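Choline kinase (Streptococcus pneumoniae, PDB 4R78) probably phosphorylates choline, as a bacterial member of the choline/ethanolamine kinase family with a protein kinase-like fold that binds adenosine monophosphate in this crystal. Local coordinates at residues A[246-250]-A[251-255]; A[263-266]-A[267-271]; A[275-278]-A[279-283]. All coordinates share one frame; numbering follows the deposited sequence.

Interaction 1 (A[246-250]-A[251-255]); sequences SHYES and DQTPV
Thr253 lies over one face of the Tyr248 ring, displaced from its centre toward the hydroxyl end: Thr253 CB comes within 3.5 Å of Tyr248 CZ, while Thr253 OG1 stands 4.1 Å above the plane of the Tyr248 ring, offset toward the rim. The methyl CG2 completes this patch by resting against the phenol oxygen. With chi1 at 53°, Thr253 OG1 sits between its own backbone N and carbonyl carbon, a rotation that directs it back to the last turn of helix 238-248. There Thr253 OG1 donates to Tyr248 O over 2.8 Å, only 20° off the carbonyl plane; Gln134 NE2 binds the same oxygen. Ser250 OG, 2.7 Å from Thr253 OG1, is a likely second hydrogen-bond partner of the threonine hydroxyl. Glu249 is the first residue to leave helical angles, and the chain then folds into a type I beta turn over residues 250-253, with Asp251 and Gln252 in its corners. Ser250 N donates to Thr253 O almost straight (166°, 3.2 Å between N and O), though from well above the carbonyl plane; the return bond from Thr253 N to Ser250 O is weak. Beyond the turn, Val255 reaches back with one branch. Val255 CG2 lies near the plane of the Tyr248 ring, at the edge, 4.0 Å from Tyr248 CD2, and also 3.9 Å from Glu249 CB, whose side chain it crosses at about a right angle. The extended Glu249 chain receives a water at OE2, and that water accepts from Val255 N. Another water links Tyr248 OH to Pro254 O, to which it donates; the phenol oxygen also bonds His137 ND1 on helix 126-137, while Leu227 of helix 223-233 is among the residues packing on Tyr248.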
# COMPACT_ATOMS: atom_id res chain seq x y z
N SER A 246 -19.43 7.51 -8.81
CA SER A 246 -20.88 7.45 -8.67
C SER A 246 -21.31 6.38 -7.66
O SER A 246 -22.19 6.62 -6.83
CB SER A 246 -21.56 7.23 -10.02
OG SER A 246 -22.97 7.29 -9.88
N HIS A 247 -20.68 5.21 -7.75
CA HIS A 247 -20.92 4.10 -6.81
C HIS A 247 -20.45 4.43 -5.39
O HIS A 247 -21.13 4.13 -4.41
CB HIS A 247 -20.19 2.85 -7.29
CG HIS A 247 -20.83 2.15 -8.45
ND1 HIS A 247 -21.30 0.85 -8.36
CD2 HIS A 247 -21.06 2.54 -9.72
CE1 HIS A 247 -21.80 0.49 -9.53
NE2 HIS A 247 -21.67 1.50 -10.37
N TYR A 248 -19.27 5.05 -5.29
CA TYR A 248 -18.61 5.26 -4.00
C TYR A 248 -19.17 6.45 -3.20
O TYR A 248 -19.25 6.39 -1.97
CB TYR A 248 -17.10 5.42 -4.22
CG TYR A 248 -16.36 6.00 -3.03
CD1 TYR A 248 -15.85 5.18 -2.02
CD2 TYR A 248 -16.18 7.38 -2.91
CE1 TYR A 248 -15.18 5.71 -0.94
CE2 TYR A 248 -15.51 7.93 -1.83
CZ TYR A 248 -15.02 7.09 -0.84
OH TYR A 248 -14.35 7.63 0.23
N GLU A 249 -19.52 7.52 -3.91
CA GLU A 249 -20.01 8.75 -3.31
C GLU A 249 -21.24 8.51 -2.44
O GLU A 249 -22.17 7.81 -2.85
CB GLU A 249 -20.35 9.77 -4.41
CG GLU A 249 -20.57 11.21 -3.94
CD GLU A 249 -20.94 12.13 -5.10
OE1 GLU A 249 -21.39 11.63 -6.15
OE2 GLU A 249 -20.80 13.37 -4.94
N SER A 250 -21.22 9.07 -1.24
CA SER A 250 -22.37 9.10 -0.33
C SER A 250 -22.20 10.32 0.56
O SER A 250 -21.19 11.02 0.47
CB SER A 250 -22.44 7.82 0.51
OG SER A 250 -21.43 7.78 1.51
N ASP A 251 -23.18 10.60 1.42
CA ASP A 251 -23.05 11.76 2.31
C ASP A 251 -21.80 11.65 3.20
O ASP A 251 -21.10 12.64 3.41
CB ASP A 251 -24.29 11.95 3.17
CG ASP A 251 -24.33 13.32 3.81
OD1 ASP A 251 -24.03 13.42 5.02
OD2 ASP A 251 -24.63 14.30 3.10
N GLN A 252 -21.52 10.44 3.68
CA GLN A 252 -20.37 10.20 4.55
C GLN A 252 -19.06 9.98 3.78
O GLN A 252 -17.98 10.00 4.37
CB GLN A 252 -20.63 9.02 5.49
CG GLN A 252 -21.71 9.29 6.53
CD GLN A 252 -21.79 8.22 7.60
OE1 GLN A 252 -20.78 7.61 7.98
NE2 GLN A 252 -23.00 7.98 8.11
N THR A 253 -19.18 9.78 2.47
CA THR A 253 -18.00 9.67 1.59
C THR A 253 -18.08 10.67 0.42
O THR A 253 -18.25 10.26 -0.73
CB THR A 253 -17.79 8.22 1.05
OG1 THR A 253 -19.00 7.74 0.44
CG2 THR A 253 -17.37 7.28 2.16
N PRO A 254 -17.95 11.97 0.72
CA PRO A 254 -17.98 12.97 -0.35
C PRO A 254 -16.77 12.84 -1.27
O PRO A 254 -15.74 12.29 -0.88
CB PRO A 254 -17.94 14.30 0.40
CG PRO A 254 -17.23 13.98 1.68
CD PRO A 254 -17.70 12.60 2.03
N VAL A 255 -16.90 13.37 -2.49
CA VAL A 255 -15.86 13.28 -3.51
C VAL A 255 -15.35 14.66 -3.90
O VAL A 255 -16.13 15.60 -4.09
CB VAL A 255 -16.39 12.53 -4.76
CG1 VAL A 255 -15.44 12.68 -5.96
CG2 VAL A 255 -16.63 11.05 -4.44
O HOH W 1 -14.83 10.38 0.97
O HOH W 2 -19.57 14.53 -2.90

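Interaction 2 (A[263-266]-A[267-271]); sequences YKIL and QDTIW
Residues 263-271 form regular alpha-helix, in which the amides of Gln267, Asp268, Thr269 and Ile270 each donate to the carbonyl four residues earlier, from Gln267 N to Tyr263 O (2.9 Å) through to Ile270 N to Leu266 O (2.9 Å, 169° at the hydrogen). The Thr269 hydroxyl adds a bond to this pattern. With chi1 at -57°, Thr269 OG1 lies beside its backbone N and donates to Ile265 O at 2.9 Å. That carbonyl thus takes two donors from one residue, Thr269 N and Thr269 OG1 arriving from opposite faces of its plane; the hydroxyl lies 33° from the carbonyl plane, somewhat more than the amide. This is the middle of helix 257-280, a long helix of the kinase-like fold, and its side chains fan out to several neighbours. Ile270 lays CG1 3.3 Å from Leu266 O, and both residues pack on helix 149-159, Leu266 on Phe150 and Ile270 on Tyr156. Gln267 brings CG within 3.3 Å of Tyr263 O as its chain extends toward Trp225 and Ala229 of helix 223-233. Asp268 CB lies 3.7 Å from Lys264 O, but the carboxylate is gripped from elsewhere: OD1 forms a salt bridge with Arg292 and OD2 with Arg295, both on helix 288-303. Lys264, extended beyond CG, leaves the helix on the same side as Asp268, and its NZ forms a salt bridge with Glu241 of helix 238-248.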
# COMPACT_ATOMS: atom_id res chain seq x y z
N TYR A 263 -3.50 14.30 -5.19
CA TYR A 263 -2.93 13.11 -4.56
C TYR A 263 -2.26 12.16 -5.54
O TYR A 263 -1.29 11.50 -5.18
CB TYR A 263 -3.96 12.39 -3.67
CG TYR A 263 -4.29 13.17 -2.41
CD1 TYR A 263 -3.27 13.66 -1.59
CD2 TYR A 263 -5.61 13.40 -2.03
CE1 TYR A 263 -3.55 14.38 -0.44
CE2 TYR A 263 -5.91 14.13 -0.87
CZ TYR A 263 -4.87 14.61 -0.08
OH TYR A 263 -5.15 15.32 1.06
N LYS A 264 -2.73 12.13 -6.79
CA LYS A 264 -2.05 11.37 -7.84
C LYS A 264 -0.61 11.87 -8.01
O LYS A 264 0.32 11.07 -8.11
CB LYS A 264 -2.81 11.46 -9.18
CG LYS A 264 -4.08 10.63 -9.26
CD LYS A 264 -4.71 10.79 -10.63
CE LYS A 264 -5.95 9.93 -10.80
NZ LYS A 264 -6.67 10.30 -12.06
N ILE A 265 -0.43 13.19 -8.04
CA ILE A 265 0.90 13.79 -8.17
C ILE A 265 1.78 13.46 -6.97
O ILE A 265 2.95 13.11 -7.12
CB ILE A 265 0.82 15.32 -8.38
CG1 ILE A 265 0.14 15.65 -9.71
CG2 ILE A 265 2.22 15.95 -8.34
CD1 ILE A 265 -0.39 17.08 -9.79
N LEU A 266 1.20 13.55 -5.77
CA LEU A 266 1.95 13.26 -4.55
C LEU A 266 2.37 11.80 -4.50
O LEU A 266 3.48 11.49 -4.07
CB LEU A 266 1.14 13.65 -3.31
CG LEU A 266 0.87 15.14 -3.09
CD1 LEU A 266 0.11 15.34 -1.80
CD2 LEU A 266 2.16 15.93 -3.05
N GLN A 267 1.49 10.91 -4.95
CA GLN A 267 1.79 9.48 -4.98
C GLN A 267 2.91 9.14 -5.95
O GLN A 267 3.84 8.42 -5.60
CB GLN A 267 0.52 8.67 -5.30
CG GLN A 267 -0.37 8.54 -4.08
CD GLN A 267 -1.82 8.24 -4.39
OE1 GLN A 267 -2.72 8.57 -3.60
NE2 GLN A 267 -2.07 7.61 -5.53
N ASP A 268 2.85 9.68 -7.17
CA ASP A 268 3.91 9.44 -8.13
C ASP A 268 5.26 9.95 -7.62
O ASP A 268 6.28 9.28 -7.81
CB ASP A 268 3.57 10.05 -9.49
CG ASP A 268 2.72 9.14 -10.34
OD1 ASP A 268 2.75 7.90 -10.13
OD2 ASP A 268 2.02 9.64 -11.24
N THR A 269 5.25 11.09 -6.93
CA THR A 269 6.47 11.64 -6.34
C THR A 269 7.00 10.72 -5.24
O THR A 269 8.16 10.29 -5.30
CB THR A 269 6.23 13.06 -5.77
OG1 THR A 269 5.73 13.91 -6.82
CG2 THR A 269 7.53 13.65 -5.25
N ILE A 270 6.14 10.40 -4.28
CA ILE A 270 6.53 9.56 -3.15
C ILE A 270 7.02 8.18 -3.59
O ILE A 270 8.09 7.74 -3.17
CB ILE A 270 5.39 9.47 -2.11
CG1 ILE A 270 5.27 10.81 -1.38
CG2 ILE A 270 5.63 8.32 -1.11
CD1 ILE A 270 3.96 11.03 -0.67
N TRP A 271 6.25 7.50 -4.44
CA TRP A 271 6.65 6.15 -4.86
C TRP A 271 7.87 6.14 -5.79
O TRP A 271 8.60 5.14 -5.84
CB TRP A 271 5.46 5.35 -5.42
CG TRP A 271 4.35 5.15 -4.41
CD1 TRP A 271 3.05 5.55 -4.53
CD2 TRP A 271 4.44 4.50 -3.13
NE1 TRP A 271 2.33 5.20 -3.42
CE2 TRP A 271 3.16 4.55 -2.54
CE3 TRP A 271 5.49 3.88 -2.42
CZ2 TRP A 271 2.88 4.01 -1.28
CZ3 TRP A 271 5.22 3.34 -1.17
CH2 TRP A 271 3.92 3.41 -0.61

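Interaction 3 (A[275-278]-A[279-283]); sequences TVYK and EEQGE
A Schellman motif ends helix 257-280, and residues 275-283 cover its last turns. Gly282, with a phi of 114°, reverses the backbone: Gly282 N donates to Glu279 O at 2.9 Å, and Glu283 N makes a longer, weak bond to Lys278 O. Before that the helix is still regular, with Glu279 N 2.9 Å from Thr275 O, whereas Gln281 N has weak bonds to both Tyr277 O and Lys278 O. Gln281 then folds back over the Tyr277 ring. Gln281 OE1 stands 3.2 Å above the plane, over the centre of the Tyr277 ring, and the amide is inclined by 37° to that ring. The tyrosine hydroxyl is held by Gly70 O, and Gln281 NE2 bonds weakly to Lys69 O, both backbone carbonyls of one loop. Lys278 and Glu283 run side by side in the same direction. The lysine chain bends at chi2 (-72°), which places Lys278 CD 3.5 Å from Glu283 OE1; Lys278 NZ and Glu283 OE1 remain 4.4 Å apart, too far for a salt bridge. Water bridges them, while Glu283 OE2 takes Asn50 N. The helix end thus meets two loops of the five-stranded sheet, those after strands 39-44 and 61-66. Lys278 NZ also donates weakly to a water that in turn donates to Gln281 OE1. A further water donates to Glu283 OE1 at 2.6 Å and to Lys278 O at 2.8 Å.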
# COMPACT_ATOMS: atom_id res chain seq x y z
N THR A 275 11.25 4.07 -4.81
CA THR A 275 11.97 3.25 -5.79
C THR A 275 13.48 3.41 -5.65
O THR A 275 14.22 2.42 -5.60
CB THR A 275 11.54 3.58 -7.24
OG1 THR A 275 10.13 3.34 -7.37
CG2 THR A 275 12.28 2.70 -8.25
N VAL A 276 13.94 4.66 -5.58
CA VAL A 276 15.37 4.94 -5.44
C VAL A 276 15.93 4.26 -4.20
O VAL A 276 16.97 3.59 -4.26
CB VAL A 276 15.66 6.46 -5.40
CG1 VAL A 276 17.15 6.73 -5.26
CG2 VAL A 276 15.14 7.11 -6.67
N TYR A 277 15.22 4.40 -3.07
CA TYR A 277 15.66 3.81 -1.82
C TYR A 277 15.72 2.28 -1.89
O TYR A 277 16.70 1.66 -1.44
CB TYR A 277 14.76 4.27 -0.67
CG TYR A 277 15.16 3.74 0.69
CD1 TYR A 277 16.48 3.83 1.14
CD2 TYR A 277 14.21 3.18 1.54
CE1 TYR A 277 16.85 3.35 2.40
CE2 TYR A 277 14.57 2.69 2.79
CZ TYR A 277 15.88 2.79 3.21
OH TYR A 277 16.24 2.31 4.46
N LYS A 278 14.69 1.67 -2.46
CA LYS A 278 14.67 0.21 -2.62
C LYS A 278 15.80 -0.29 -3.50
O LYS A 278 16.39 -1.34 -3.24
CB LYS A 278 13.31 -0.26 -3.15
CG LYS A 278 12.19 -0.24 -2.11
CD LYS A 278 12.38 -1.36 -1.09
CE LYS A 278 11.17 -1.54 -0.19
NZ LYS A 278 11.42 -2.66 0.77
N GLU A 279 16.13 0.47 -4.54
CA GLU A 279 17.21 0.08 -5.43
C GLU A 279 18.58 0.22 -4.76
O GLU A 279 19.48 -0.57 -5.03
CB GLU A 279 17.14 0.83 -6.77
CG GLU A 279 15.92 0.42 -7.60
CD GLU A 279 15.96 0.95 -9.01
OE1 GLU A 279 16.45 2.08 -9.22
OE2 GLU A 279 15.50 0.24 -9.93
N GLU A 280 18.73 1.21 -3.88
CA GLU A 280 19.96 1.37 -3.10
C GLU A 280 20.23 0.17 -2.20
O GLU A 280 21.38 -0.11 -1.85
CB GLU A 280 19.94 2.67 -2.29
CG GLU A 280 20.07 3.90 -3.15
CD GLU A 280 20.41 5.17 -2.39
OE1 GLU A 280 20.34 5.20 -1.14
OE2 GLU A 280 20.73 6.17 -3.07
N GLN A 281 19.17 -0.55 -1.83
CA GLN A 281 19.29 -1.76 -1.02
C GLN A 281 19.50 -3.02 -1.86
O GLN A 281 19.59 -4.12 -1.31
CB GLN A 281 18.09 -1.90 -0.08
CG GLN A 281 17.95 -0.75 0.89
CD GLN A 281 16.60 -0.74 1.57
OE1 GLN A 281 15.73 0.05 1.22
NE2 GLN A 281 16.43 -1.62 2.54
N GLY A 282 19.57 -2.86 -3.18
CA GLY A 282 19.95 -3.96 -4.06
C GLY A 282 18.91 -4.50 -5.02
O GLY A 282 19.22 -5.37 -5.83
N GLU A 283 17.68 -4.00 -4.94
CA GLU A 283 16.64 -4.41 -5.89
C GLU A 283 16.76 -3.64 -7.21
O GLU A 283 17.44 -2.61 -7.28
CB GLU A 283 15.24 -4.27 -5.29
CG GLU A 283 14.93 -5.34 -4.25
CD GLU A 283 13.55 -5.19 -3.64
OE1 GLU A 283 13.34 -4.26 -2.84
OE2 GLU A 283 12.66 -6.01 -3.97
O HOH W 3 11.28 -4.86 -1.12
O HOH W 4 15.39 -3.31 -1.49
O HOH W 5 13.18 -0.43 2.25

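How the interactions relate
From the N terminus, interaction 1 comes first: it closes the short connection as the chain leaves helix 238-248 and heads for helix 257-280. Interactions 2 and 3 then follow on that second helix, one in its middle and one at its C-terminal end. All three are local and in series, so none encloses or crosses another. Centre to centre, interactions 1 and 2 are about 23 Å apart, and 2 and 3 about 18 Å; interactions 1 and 3, about 38 Å apart, lie on opposite sides of the chain's centre. Helix 223-233 neighbours both 246-255 and 263-271, whereas 275-283 reaches the loops carrying Asn50 and Gly70.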